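Local coordinates for escrt-iii (Sulfolobus solfataricus, PDB 2XVC), which probably acts in archaeal cell division as an ESCRT-III protein recruited to membranes, with a winged-helix domain, at residues G24-E29 with K44-L49. Residues are numbered along the deposited sequence; the frame is centred on the assembly and turned at random.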
loop_
_atom_site.group_PDB
_atom_site.type_symbol
_atom_site.label_atom_id
_atom_site.label_comp_id
_atom_site.label_asym_id
_atom_site.label_seq_id
_atom_site.Cartn_x
_atom_site.Cartn_y
_atom_site.Cartn_z
ATOM N N GLY A 24 2.724 5.736 -8.065
ATOM C CA GLY A 24 3.677 5.416 -6.993
ATOM C C GLY A 24 3.428 6.198 -5.715
ATOM O O GLY A 24 4.366 6.650 -5.057
ATOM N N PHE A 25 2.155 6.346 -5.360
ATOM C CA PHE A 25 1.756 7.152 -4.210
ATOM C C PHE A 25 0.674 6.434 -3.423
ATOM O O PHE A 25 -0.211 5.783 -4.000
ATOM C CB PHE A 25 1.267 8.534 -4.666
ATOM C CG PHE A 25 0.804 9.434 -3.534
ATOM C CD1 PHE A 25 1.723 10.174 -2.795
ATOM C CD2 PHE A 25 -0.550 9.546 -3.226
ATOM C CE1 PHE A 25 1.302 11.013 -1.752
ATOM C CE2 PHE A 25 -0.984 10.380 -2.185
ATOM C CZ PHE A 25 -0.049 11.113 -1.447
ATOM N N LEU A 26 0.755 6.537 -2.099
ATOM C CA LEU A 26 -0.227 5.920 -1.231
ATOM C C LEU A 26 -0.404 6.744 0.032
ATOM O O LEU A 26 0.550 6.955 0.783
ATOM C CB LEU A 26 0.192 4.488 -0.868
ATOM C CG LEU A 26 -0.734 3.716 0.073
ATOM C CD1 LEU A 26 -2.064 3.377 -0.597
ATOM C CD2 LEU A 26 -0.052 2.455 0.581
ATOM N N ASP A 27 -1.633 7.202 0.249
ATOM C CA ASP A 27 -2.014 7.897 1.467
ATOM C C ASP A 27 -2.800 6.884 2.284
ATOM O O ASP A 27 -3.958 6.600 1.979
ATOM C CB ASP A 27 -2.850 9.135 1.101
ATOM C CG ASP A 27 -3.389 9.885 2.315
ATOM O OD1 ASP A 27 -3.516 9.308 3.411
ATOM O OD2 ASP A 27 -3.709 11.080 2.154
ATOM N N ILE A 28 -2.163 6.314 3.305
ATOM C CA ILE A 28 -2.770 5.219 4.048
ATOM C C ILE A 28 -4.104 5.633 4.669
ATOM O O ILE A 28 -5.076 4.875 4.617
ATOM C CB ILE A 28 -1.819 4.612 5.097
ATOM C CG1 ILE A 28 -0.597 3.993 4.401
ATOM C CG2 ILE A 28 -2.541 3.556 5.923
ATOM C CD1 ILE A 28 0.323 3.190 5.318
ATOM N N GLU A 29 -4.156 6.846 5.218
ATOM C CA GLU A 29 -5.399 7.377 5.790
ATOM C C GLU A 29 -6.517 7.409 4.740
ATOM O O GLU A 29 -7.583 6.831 4.949
ATOM C CB GLU A 29 -5.161 8.775 6.387
ATOM C CG GLU A 29 -6.306 9.321 7.258
ATOM C CD GLU A 29 -6.551 8.498 8.525
ATOM O OE1 GLU A 29 -5.588 7.909 9.075
ATOM O OE2 GLU A 29 -7.717 8.442 8.980
ATOM N N LYS A 44 0.644 -3.921 6.885
ATOM C CA LYS A 44 1.014 -5.328 6.757
ATOM C C LYS A 44 1.284 -5.716 5.296
ATOM O O LYS A 44 2.296 -6.356 5.002
ATOM C CB LYS A 44 -0.081 -6.209 7.380
ATOM C CG LYS A 44 0.140 -7.721 7.312
ATOM C CD LYS A 44 -0.941 -8.428 8.139
ATOM C CE LYS A 44 -1.302 -9.791 7.563
ATOM N NZ LYS A 44 -0.332 -10.839 7.997
ATOM N N LEU A 45 0.397 -5.311 4.381
ATOM C CA LEU A 45 0.586 -5.604 2.953
ATOM C C LEU A 45 1.796 -4.881 2.358
ATOM O O LEU A 45 2.513 -5.448 1.529
ATOM C CB LEU A 45 -0.678 -5.287 2.141
ATOM C CG LEU A 45 -1.937 -6.123 2.405
ATOM C CD1 LEU A 45 -3.163 -5.441 1.830
ATOM C CD2 LEU A 45 -1.799 -7.549 1.867
ATOM N N LEU A 46 2.021 -3.637 2.780
ATOM C CA LEU A 46 3.183 -2.872 2.323
ATOM C C LEU A 46 4.485 -3.516 2.766
ATOM O O LEU A 46 5.447 -3.556 2.002
ATOM C CB LEU A 46 3.144 -1.431 2.836
ATOM C CG LEU A 46 2.236 -0.413 2.150
ATOM C CD1 LEU A 46 2.225 0.860 2.978
ATOM C CD2 LEU A 46 2.690 -0.131 0.721
ATOM N N GLU A 47 4.510 -4.004 4.008
ATOM C CA GLU A 47 5.693 -4.671 4.552
ATOM C C GLU A 47 6.046 -5.931 3.773
ATOM O O GLU A 47 7.218 -6.176 3.502
ATOM C CB GLU A 47 5.524 -4.992 6.042
ATOM C CG GLU A 47 5.478 -3.761 6.953
ATOM C CD GLU A 47 6.731 -2.885 6.880
ATOM O OE1 GLU A 47 7.796 -3.351 6.413
ATOM O OE2 GLU A 47 6.648 -1.713 7.301
ATOM N N ALA A 48 5.032 -6.713 3.405
ATOM C CA ALA A 48 5.237 -7.923 2.608
ATOM C C ALA A 48 5.763 -7.599 1.206
ATOM O O ALA A 48 6.637 -8.302 0.695
ATOM C CB ALA A 48 3.959 -8.747 2.534
ATOM N N LEU A 49 5.238 -6.532 0.599
ATOM C CA LEU A 49 5.738 -6.036 -0.687
ATOM C C LEU A 49 7.186 -5.552 -0.585
ATOM O O LEU A 49 8.003 -5.838 -1.459
ATOM C CB LEU A 49 4.847 -4.910 -1.229
ATOM C CG LEU A 49 3.459 -5.292 -1.755
ATOM C CD1 LEU A 49 2.649 -4.044 -2.093
ATOM C CD2 LEU A 49 3.566 -6.217 -2.969
#
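Leu-46 reaches from helix 39-51 toward Leu-26 and Ile-28, and these three side chains carry the whole contact. Its CD1 serves both partners, touching Leu-26 CD2 at 3.7 Å and Ile-28 CD1 at 3.8 Å. The other branch is used as well, since Leu-46 CD2 lies 3.8 Å from Leu-26 CD2, so that one methyl of Leu-26 meets both methyls of the fork. All these meetings are tip to tip. They span a wide backbone gap, with the CA atoms of Leu-26 and Leu-46 10.1 Å apart, and leucine supplies the branched reach needed from both sides. Leu-26 extends from the strand with CG anti to its backbone N (chi1 179°), while Ile-28, at the start of helix 28-35, stretches its longer branch to end in CD1. Leu-26 also touches Tyr-18 and Val-42, Ile-28 also touches Val-42, and Leu-46 also touches Ile-55; no hydrogen bond crosses the contact.

The outer face of strand 25-27 is partly exposed and lies against the bound peptide. Phe-25 and Asp-27 turn away from helix 39-51; Phe-25 packs on an apolar side chain of the peptide, whose strand pairs in parallel with residues 25-27 and extends the sheet. Asp-27 suits the N-cap position because its OD1 accepts a hydrogen bond from the N of His-30. Toward solvent, on the looser side, exposed Glu-29 forms a salt bridge with Lys-39. A short strand running directly into a helix, packed through aliphatic residues on the second helix of a helix-turn-helix, is typical of the winged-helix fold.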